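N-terminal domain of PorA (28-171) (Porphyromonas gingivalis ATCC 33277, PDB 6KJK) belongs to a type IX secretion system cargo protein that impacts PorXY-SigP signalling. Local coordinates at residues G104-F109 against N130-G135; Q57-D62 against L94-P99; V5-G10 against E123-N128. All blocks are in the same frame, centred on the assembly; numbering follows the deposited sequence.

From the N terminus, strand 5-9 enters an antiparallel sheet; contact 3 later sets it, near the end of the chain, beside the start of strand 125-133 in the second, mixed sheet. Contact 2 (57-62 with 94-99) is nested inside that long loop and also bridges the two sheets, on the opposite side of the chain's centre. It closes before contact 1 opens: 104-109 then pairs with 130-135 as a hairpin within the mixed sheet. Contacts 1 and 3 cross along the chain and share strand 125-133. Contacts 1 and 2 touch directly, so hairpin and inter-sheet packing merge at one end of the sandwich.

Contact 1 of 3, residues G104-F109 against N130-G135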
loop_
_atom_site.group_PDB
_atom_site.type_symbol
_atom_site.label_atom_id
_atom_site.label_comp_id
_atom_site.label_asym_id
_atom_site.label_seq_id
_atom_site.Cartn_x
_atom_site.Cartn_y
_atom_site.Cartn_z
ATOM N N GLY A 104 -13.559 15.945 -6.803
ATOM C CA GLY A 104 -13.046 14.770 -6.130
ATOM C C GLY A 104 -12.826 13.602 -7.070
ATOM O O GLY A 104 -13.303 13.563 -8.199
ATOM N N HIS A 105 -12.072 12.621 -6.589
ATOM C CA HIS A 105 -11.873 11.380 -7.321
ATOM C C HIS A 105 -11.350 10.355 -6.337
ATOM O O HIS A 105 -10.952 10.687 -5.216
ATOM C CB HIS A 105 -10.913 11.546 -8.508
ATOM C CG HIS A 105 -9.460 11.442 -8.156
ATOM N ND1 HIS A 105 -8.700 12.531 -7.791
ATOM C CD2 HIS A 105 -8.617 10.377 -8.148
ATOM C CE1 HIS A 105 -7.460 12.139 -7.543
ATOM N NE2 HIS A 105 -7.381 10.839 -7.771
ATOM N N THR A 106 -11.375 9.100 -6.757
ATOM C CA THR A 106 -10.820 8.018 -5.951
ATOM C C THR A 106 -9.647 7.393 -6.694
ATOM O O THR A 106 -9.799 6.935 -7.834
ATOM C CB THR A 106 -11.887 6.960 -5.670
ATOM O OG1 THR A 106 -13.008 7.569 -5.000
ATOM C CG2 THR A 106 -11.315 5.869 -4.788
ATOM N N GLY A 107 -8.467 7.412 -6.077
ATOM C CA GLY A 107 -7.361 6.543 -6.503
ATOM C C GLY A 107 -7.527 5.214 -5.784
ATOM O O GLY A 107 -7.938 5.180 -4.629
ATOM N N ALA A 108 -7.289 4.119 -6.464
ATOM C CA ALA A 108 -7.512 2.805 -5.873
ATOM C C ALA A 108 -6.333 1.899 -6.196
ATOM O O ALA A 108 -5.874 1.848 -7.351
ATOM C CB ALA A 108 -8.813 2.180 -6.394
ATOM N N PHE A 109 -5.841 1.192 -5.178
ATOM C CA PHE A 109 -4.692 0.326 -5.321
ATOM C C PHE A 109 -4.960 -0.964 -4.581
ATOM O O PHE A 109 -5.728 -0.992 -3.608
ATOM C CB PHE A 109 -3.446 0.985 -4.715
ATOM C CG PHE A 109 -3.071 2.284 -5.399
ATOM C CD1 PHE A 109 -3.623 3.489 -4.998
ATOM C CD2 PHE A 109 -2.178 2.284 -6.471
ATOM C CE1 PHE A 109 -3.250 4.670 -5.633
ATOM C CE2 PHE A 109 -1.815 3.449 -7.072
ATOM C CZ PHE A 109 -2.335 4.640 -6.663
ATOM N N ASN A 130 -8.200 2.671 -0.946
ATOM C CA ASN A 130 -8.902 3.691 -1.723
ATOM C C ASN A 130 -8.546 5.057 -1.172
ATOM O O ASN A 130 -8.760 5.324 0.021
ATOM C CB ASN A 130 -10.419 3.516 -1.635
ATOM C CG ASN A 130 -10.905 2.270 -2.317
ATOM O OD1 ASN A 130 -10.366 1.853 -3.348
ATOM N ND2 ASN A 130 -11.935 1.654 -1.746
ATOM N N PHE A 131 -7.962 5.895 -1.995
ATOM C CA PHE A 131 -7.692 7.278 -1.649
ATOM C C PHE A 131 -8.870 8.089 -2.154
ATOM O O PHE A 131 -8.974 8.364 -3.350
ATOM C CB PHE A 131 -6.408 7.731 -2.332
ATOM C CG PHE A 131 -5.158 7.026 -1.819
ATOM C CD1 PHE A 131 -4.596 7.401 -0.599
ATOM C CD2 PHE A 131 -4.550 5.997 -2.515
ATOM C CE1 PHE A 131 -3.447 6.788 -0.105
ATOM C CE2 PHE A 131 -3.396 5.397 -2.029
ATOM C CZ PHE A 131 -2.840 5.794 -0.824
ATOM N N LYS A 132 -9.769 8.455 -1.254
ATOM C CA LYS A 132 -10.979 9.203 -1.604
ATOM C C LYS A 132 -10.695 10.682 -1.374
ATOM O O LYS A 132 -10.800 11.190 -0.248
ATOM C CB LYS A 132 -12.173 8.705 -0.802
ATOM C CG LYS A 132 -12.545 7.288 -1.132
ATOM C CD LYS A 132 -13.807 6.862 -0.419
ATOM C CE LYS A 132 -14.171 5.442 -0.781
ATOM N NZ LYS A 132 -15.329 4.955 0.019
ATOM N N TYR A 133 -10.318 11.368 -2.445
ATOM C CA TYR A 133 -9.974 12.781 -2.412
ATOM C C TYR A 133 -11.238 13.624 -2.567
ATOM O O TYR A 133 -11.983 13.463 -3.542
ATOM C CB TYR A 133 -9.038 13.084 -3.571
ATOM C CG TYR A 133 -8.655 14.523 -3.768
ATOM C CD1 TYR A 133 -7.858 15.185 -2.846
ATOM C CD2 TYR A 133 -9.073 15.222 -4.914
ATOM C CE1 TYR A 133 -7.468 16.501 -3.048
ATOM C CE2 TYR A 133 -8.695 16.531 -5.126
ATOM C CZ TYR A 133 -7.903 17.171 -4.200
ATOM O OH TYR A 133 -7.533 18.473 -4.445
ATOM N N LYS A 134 -11.473 14.523 -1.609
ATOM C CA LYS A 134 -12.594 15.476 -1.658
ATOM C C LYS A 134 -13.912 14.780 -1.985
ATOM O O LYS A 134 -14.657 15.183 -2.886
ATOM C CB LYS A 134 -12.308 16.640 -2.611
ATOM C CG LYS A 134 -11.147 17.501 -2.185
ATOM C CD LYS A 134 -10.949 18.722 -3.076
ATOM C CE LYS A 134 -9.814 19.595 -2.557
ATOM N NZ LYS A 134 -9.441 20.731 -3.435
ATOM N N GLY A 135 -14.193 13.713 -1.252
ATOM C CA GLY A 135 -15.419 12.971 -1.382
ATOM C C GLY A 135 -15.319 11.743 -2.257
ATOM O O GLY A 135 -16.195 10.877 -2.185
HETATM O O HOH W 1 -8.743 -0.556 -3.901
#
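Residues His105-Phe109 and Asn130-Tyr133 run antiparallel, their strand axes at 169°, with His105 facing Tyr133 and Gly107 facing Phe131 as hydrogen-bonded pairs. Each pair exchanges two backbone bonds, from the short Phe131 N to Gly107 O (2.7 Å) to the longer His105 N to Tyr133 O (3.2 Å). At the non-hydrogen-bonded position between them, Thr106 CA adds a CA-H...O contact of 3.2 Å to Phe131 O.

Aromatic side chains dominate one face. The rings of Phe109 and Phe131 meet rim to rim at a plane angle of 79°: Phe109 CD1 comes in at the edge of the Phe131 ring, 3.5 Å from CE2. Farther along, the torsion of His105 (chi1 84°) places CG between the backbone N and the carbonyl carbon, which brings ND1 obliquely to within 4.0 Å of Tyr133 CD2. Lys134 CG lies over the centre of the Tyr133 ring, 3.7 Å above its plane, while the phenol OH is hydrogen-bonded to Glu32. The other face carries Thr106, Ala108, Asn130 and Lys132. There the Asn130 amide swings across the strands until OD1 is 3.4 Å from Ala108 CB, and Thr106 and Lys132 lie side by side, with Lys132 NZ reaching a salt bridge to Asp21.

This hairpin forms the middle of the mixed sheet, flanked by strand 18-22 beyond Asn130 and Lys132 and by strand 48-58 beyond Ala108. Its aromatic face packs on strand 31-42 of the opposing sheet through Phe131 and Tyr133.

Contact 2 of 3, residues Q57-D62 against L94-P99; sequences QEMIGD and LRYTFP
Tyr96 reaches the backbone of Met59 and Ile60 with its phenol end, and here the contact is tight. Ile60 N donates to Tyr96 OH (3.0 Å, 160°), approaching near the plane of the ring at its edge; the same oxygen is also hydrogen-bonded to His105, so two bonds grip the phenol oxygen and hold the tip of the side chain in place. With CG anti to the backbone N (chi1 176°), the ring is carried out toward the loop. Met59 slides past it in the opposite direction, CG standing 3.6 Å from Tyr96 CE1. The sulfur lies obliquely to the ring, SD 4.8 Å from its centroid, a Met-aromatic contact.

Residues 57-62 leave the mixed sheet at the end of strand 48-58 and head for strand 64-69 of the antiparallel sheet, so the loop crosses from one layer of the beta sandwich to the other and rests on strand 90-99. Ile60 CG2 fills the angle between two aromatic residues, 3.6 Å from Tyr96 OH and 3.7 Å from Phe98 CB. Phe98 in turn lays CD2 over one face of Tyr96, toward the rim.

Beyond Ile60 the fit slackens toward solvent. Asp62 CB comes only to 4.2 Å from Pro99 CG, and a water links Asp62 O, to which it donates, with Thr97 OG1.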
loop_
_atom_site.group_PDB
_atom_site.type_symbol
_atom_site.label_atom_id
_atom_site.label_comp_id
_atom_site.label_asym_id
_atom_site.label_seq_id
_atom_site.Cartn_x
_atom_site.Cartn_y
_atom_site.Cartn_z
ATOM N N GLN A 57 -3.662 -0.671 -9.947
ATOM C CA GLN A 57 -3.468 0.753 -9.724
ATOM C C GLN A 57 -4.439 1.550 -10.590
ATOM O O GLN A 57 -4.512 1.372 -11.815
ATOM C CB GLN A 57 -2.037 1.176 -10.058
ATOM C CG GLN A 57 -1.524 0.627 -11.414
ATOM C CD GLN A 57 -0.224 1.255 -11.825
ATOM O OE1 GLN A 57 -0.176 2.438 -12.155
ATOM N NE2 GLN A 57 0.851 0.478 -11.781
ATOM N N GLU A 58 -5.178 2.439 -9.976
ATOM C CA GLU A 58 -6.140 3.304 -10.663
ATOM C C GLU A 58 -5.906 4.715 -10.167
ATOM O O GLU A 58 -6.007 4.969 -8.951
ATOM C CB GLU A 58 -7.561 2.860 -10.318
ATOM C CG GLU A 58 -7.753 1.336 -10.450
ATOM C CD GLU A 58 -9.205 0.868 -10.498
ATOM O OE1 GLU A 58 -9.651 0.413 -11.575
ATOM O OE2 GLU A 58 -9.891 0.922 -9.455
ATOM N N MET A 59 -5.566 5.618 -11.063
ATOM C CA MET A 59 -5.166 6.965 -10.692
ATOM C C MET A 59 -5.782 7.961 -11.656
ATOM O O MET A 59 -6.059 7.650 -12.822
ATOM C CB MET A 59 -3.636 7.128 -10.733
ATOM C CG MET A 59 -2.865 6.171 -9.798
ATOM S SD MET A 59 -1.121 6.575 -9.599
ATOM C CE MET A 59 -0.471 6.038 -11.175
ATOM N N ILE A 60 -5.931 9.179 -11.188
ATOM C CA ILE A 60 -6.162 10.289 -12.111
ATOM C C ILE A 60 -4.922 10.480 -12.992
ATOM O O ILE A 60 -3.826 9.998 -12.716
ATOM C CB ILE A 60 -6.523 11.540 -11.281
ATOM C CG1 ILE A 60 -7.264 12.560 -12.147
ATOM C CG2 ILE A 60 -5.291 12.167 -10.650
ATOM C CD1 ILE A 60 -7.959 13.580 -11.344
ATOM N N GLY A 61 -5.122 11.142 -14.136
ATOM C CA GLY A 61 -4.149 11.050 -15.231
ATOM C C GLY A 61 -2.692 11.300 -14.858
ATOM O O GLY A 61 -1.799 10.514 -15.194
ATOM N N ASP A 62 -2.417 12.425 -14.210
ATOM C CA ASP A 62 -1.059 12.758 -13.784
ATOM C C ASP A 62 -0.771 12.367 -12.331
ATOM O O ASP A 62 0.125 12.945 -11.708
ATOM C CB ASP A 62 -0.762 14.242 -14.011
ATOM C CG ASP A 62 0.608 14.466 -14.621
ATOM O OD1 ASP A 62 0.676 14.981 -15.760
ATOM O OD2 ASP A 62 1.622 14.117 -13.972
ATOM N N LEU A 94 2.194 3.686 1.294
ATOM C CA LEU A 94 1.913 3.993 -0.102
ATOM C C LEU A 94 1.478 5.441 -0.176
ATOM O O LEU A 94 0.492 5.819 0.470
ATOM C CB LEU A 94 0.803 3.072 -0.633
ATOM C CG LEU A 94 0.414 3.257 -2.098
ATOM C CD1 LEU A 94 1.576 2.914 -3.000
ATOM C CD2 LEU A 94 -0.812 2.401 -2.439
ATOM N N ARG A 95 2.203 6.244 -0.927
ATOM C CA ARG A 95 1.890 7.646 -1.085
ATOM C C ARG A 95 1.334 7.851 -2.485
ATOM O O ARG A 95 1.897 7.351 -3.472
ATOM C CB ARG A 95 3.171 8.452 -0.935
ATOM C CG ARG A 95 3.634 8.636 0.495
ATOM C CD ARG A 95 4.999 9.323 0.466
ATOM N NE ARG A 95 5.450 9.877 1.744
ATOM C CZ ARG A 95 6.214 9.223 2.613
ATOM N NH1 ARG A 95 6.585 7.969 2.364
ATOM N NH2 ARG A 95 6.590 9.809 3.744
ATOM N N TYR A 96 0.260 8.613 -2.589
ATOM C CA TYR A 96 -0.399 8.896 -3.856
ATOM C C TYR A 96 -0.391 10.403 -4.003
ATOM O O TYR A 96 -0.879 11.116 -3.114
ATOM C CB TYR A 96 -1.821 8.353 -3.793
ATOM C CG TYR A 96 -2.690 8.651 -5.003
ATOM C CD1 TYR A 96 -2.201 8.591 -6.311
ATOM C CD2 TYR A 96 -4.000 8.994 -4.815
ATOM C CE1 TYR A 96 -3.018 8.876 -7.381
ATOM C CE2 TYR A 96 -4.842 9.283 -5.892
ATOM C CZ TYR A 96 -4.333 9.207 -7.184
ATOM O OH TYR A 96 -5.118 9.471 -8.307
ATOM N N THR A 97 0.167 10.903 -5.108
ATOM C CA THR A 97 0.317 12.335 -5.316
ATOM C C THR A 97 -0.324 12.692 -6.647
ATOM O O THR A 97 -0.286 11.904 -7.593
ATOM C CB THR A 97 1.775 12.725 -5.330
ATOM O OG1 THR A 97 2.463 11.928 -6.280
ATOM C CG2 THR A 97 2.395 12.467 -3.990
ATOM N N PHE A 98 -0.943 13.861 -6.717
ATOM C CA PHE A 98 -1.744 14.202 -7.889
ATOM C C PHE A 98 -2.083 15.682 -7.821
ATOM O O PHE A 98 -1.899 16.314 -6.781
ATOM C CB PHE A 98 -3.035 13.362 -7.960
ATOM C CG PHE A 98 -3.835 13.394 -6.676
ATOM C CD1 PHE A 98 -4.806 14.370 -6.461
ATOM C CD2 PHE A 98 -3.599 12.469 -5.682
ATOM C CE1 PHE A 98 -5.504 14.420 -5.267
ATOM C CE2 PHE A 98 -4.291 12.501 -4.484
ATOM C CZ PHE A 98 -5.242 13.475 -4.269
ATOM N N PRO A 99 -2.555 16.258 -8.928
ATOM C CA PRO A 99 -2.817 17.704 -8.946
ATOM C C PRO A 99 -3.978 18.101 -8.045
ATOM O O PRO A 99 -4.980 17.393 -7.931
ATOM C CB PRO A 99 -3.143 17.984 -10.420
ATOM C CG PRO A 99 -2.493 16.877 -11.173
ATOM C CD PRO A 99 -2.649 15.670 -10.273
HETATM O O HOH W 2 1.997 13.162 -9.113
#

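Contact 3 of 3, residues V5-G10 against E123-N128; sequences VVIKVG and ELATVN
Ile7 and Val5 turn their side chains toward Leu124, Ala125 and Val127, and the contact is chiefly apolar. Ile7 does most of the reaching: its extended end (chi2 162°) carries CD1 between two partners, 3.7 Å from Val127 CG1 and 3.9 Å from Ala125 CB. Val127 holds CG1 between its backbone N and carbonyl carbon (chi1 59°), the branch that meets this methyl group, and the two side chains cross at a slant. CD1 also rests against the backbone of Thr126. Val5 makes looser apolar contacts, its CB 4.0 Å from Leu124 CB and its CG1 4.2 Å from Ala125 CB. In a further van der Waals touch, Ala125 CB abuts Val5 O at 3.6 Å.

No direct hydrogen bond joins the two segments, as befits strands of different sheets. The strand axes, 30° from parallel, approach to 6.6 Å, too far for backbone pairing; this is side-chain packing between the layers of a beta sandwich, with Val5 and Ile7 facing the other layer and Val6 turned away. Backbone bonds go to other strands: Val6 pairs with Ile41, and Ala125 with Cys113.

Polar contact is indirect. One water accepts from Val5 N at 2.9 Å and donates to Leu124 O at 2.8 Å, bridging the two backbones where they come near and supplying a partner to each.

On the far side of strand 125-133, Thr126 points away from the contact, and its hydroxyl is hydrogen-bonded to Ser112 of the neighbouring strand 105-115.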
loop_
_atom_site.group_PDB
_atom_site.type_symbol
_atom_site.label_atom_id
_atom_site.label_comp_id
_atom_site.label_asym_id
_atom_site.label_seq_id
_atom_site.Cartn_x
_atom_site.Cartn_y
_atom_site.Cartn_z
ATOM N N VAL A 5 0.664 -14.412 7.808
ATOM C CA VAL A 5 1.106 -13.063 7.458
ATOM C C VAL A 5 -0.127 -12.182 7.411
ATOM O O VAL A 5 -1.111 -12.528 6.740
ATOM C CB VAL A 5 1.834 -13.038 6.107
ATOM C CG1 VAL A 5 2.175 -11.612 5.735
ATOM C CG2 VAL A 5 3.073 -13.896 6.197
ATOM N N VAL A 6 -0.093 -11.063 8.127
ATOM C CA VAL A 6 -1.211 -10.134 8.192
ATOM C C VAL A 6 -0.719 -8.722 7.921
ATOM O O VAL A 6 0.475 -8.413 8.035
ATOM C CB VAL A 6 -1.998 -10.184 9.527
ATOM C CG1 VAL A 6 -2.505 -11.599 9.774
ATOM C CG2 VAL A 6 -1.131 -9.740 10.705
ATOM N N ILE A 7 -1.662 -7.859 7.583
ATOM C CA ILE A 7 -1.431 -6.429 7.461
ATOM C C ILE A 7 -2.171 -5.750 8.599
ATOM O O ILE A 7 -3.330 -6.085 8.883
ATOM C CB ILE A 7 -1.887 -5.927 6.083
ATOM C CG1 ILE A 7 -1.002 -6.593 5.007
ATOM C CG2 ILE A 7 -1.786 -4.413 5.987
ATOM C CD1 ILE A 7 -1.578 -6.547 3.592
ATOM N N LYS A 8 -1.486 -4.856 9.293
ATOM C CA LYS A 8 -2.029 -4.104 10.403
ATOM C C LYS A 8 -2.085 -2.631 10.017
ATOM O O LYS A 8 -1.140 -2.097 9.413
ATOM C CB LYS A 8 -1.108 -4.284 11.620
ATOM C CG LYS A 8 -1.562 -3.665 12.917
ATOM C CD LYS A 8 -0.624 -4.056 14.046
ATOM C CE LYS A 8 -1.081 -3.529 15.382
ATOM N NZ LYS A 8 -0.232 -4.127 16.458
ATOM N N VAL A 9 -3.174 -1.962 10.373
ATOM C CA VAL A 9 -3.319 -0.523 10.189
ATOM C C VAL A 9 -3.758 0.073 11.513
ATOM O O VAL A 9 -4.712 -0.411 12.139
ATOM C CB VAL A 9 -4.328 -0.182 9.087
ATOM C CG1 VAL A 9 -4.552 1.331 9.004
ATOM C CG2 VAL A 9 -3.799 -0.678 7.776
ATOM N N GLY A 10 -3.063 1.118 11.949
ATOM C CA GLY A 10 -3.344 1.660 13.274
ATOM C C GLY A 10 -3.125 0.562 14.285
ATOM O O GLY A 10 -2.134 -0.159 14.252
ATOM N N GLU A 123 -0.487 -15.208 -3.008
ATOM C CA GLU A 123 -0.612 -14.086 -2.075
ATOM C C GLU A 123 -0.765 -14.546 -0.627
ATOM O O GLU A 123 -1.632 -15.361 -0.307
ATOM C CB GLU A 123 -1.837 -13.247 -2.451
ATOM C CG GLU A 123 -1.743 -12.531 -3.794
ATOM C CD GLU A 123 -2.180 -13.385 -4.992
ATOM O OE1 GLU A 123 -2.385 -14.608 -4.835
ATOM O OE2 GLU A 123 -2.292 -12.817 -6.102
ATOM N N LEU A 124 0.063 -13.987 0.262
ATOM C CA LEU A 124 -0.038 -14.275 1.684
ATOM C C LEU A 124 -0.965 -13.322 2.419
ATOM O O LEU A 124 -1.523 -13.683 3.462
ATOM C CB LEU A 124 1.345 -14.172 2.344
ATOM C CG LEU A 124 2.407 -15.042 1.672
ATOM C CD1 LEU A 124 3.797 -14.644 2.123
ATOM C CD2 LEU A 124 2.152 -16.512 1.972
ATOM N N ALA A 125 -1.114 -12.095 1.915
ATOM C CA ALA A 125 -1.956 -11.081 2.519
ATOM C C ALA A 125 -2.186 -9.996 1.487
ATOM O O ALA A 125 -1.293 -9.701 0.699
ATOM C CB ALA A 125 -1.302 -10.450 3.754
ATOM N N THR A 126 -3.378 -9.423 1.501
ATOM C CA THR A 126 -3.766 -8.419 0.526
ATOM C C THR A 126 -4.575 -7.348 1.221
ATOM O O THR A 126 -5.419 -7.649 2.082
ATOM C CB THR A 126 -4.643 -9.084 -0.546
ATOM O OG1 THR A 126 -3.846 -10.038 -1.243
ATOM C CG2 THR A 126 -5.203 -8.064 -1.545
ATOM N N VAL A 127 -4.340 -6.100 0.824
ATOM C CA VAL A 127 -5.159 -4.984 1.256
ATOM C C VAL A 127 -5.485 -4.143 0.033
ATOM O O VAL A 127 -4.643 -3.958 -0.862
ATOM C CB VAL A 127 -4.478 -4.147 2.365
ATOM C CG1 VAL A 127 -3.127 -3.580 1.921
ATOM C CG2 VAL A 127 -5.394 -3.074 2.900
ATOM N N ASN A 128 -6.719 -3.678 -0.011
ATOM C CA ASN A 128 -7.182 -2.750 -1.034
ATOM C C ASN A 128 -7.254 -1.367 -0.412
ATOM O O ASN A 128 -7.813 -1.204 0.678
ATOM C CB ASN A 128 -8.560 -3.163 -1.566
ATOM C CG ASN A 128 -8.556 -4.542 -2.073
ATOM O OD1 ASN A 128 -7.967 -4.826 -3.130
ATOM N ND2 ASN A 128 -9.140 -5.456 -1.308
HETATM O O HOH W 3 -0.622 -15.482 5.415
#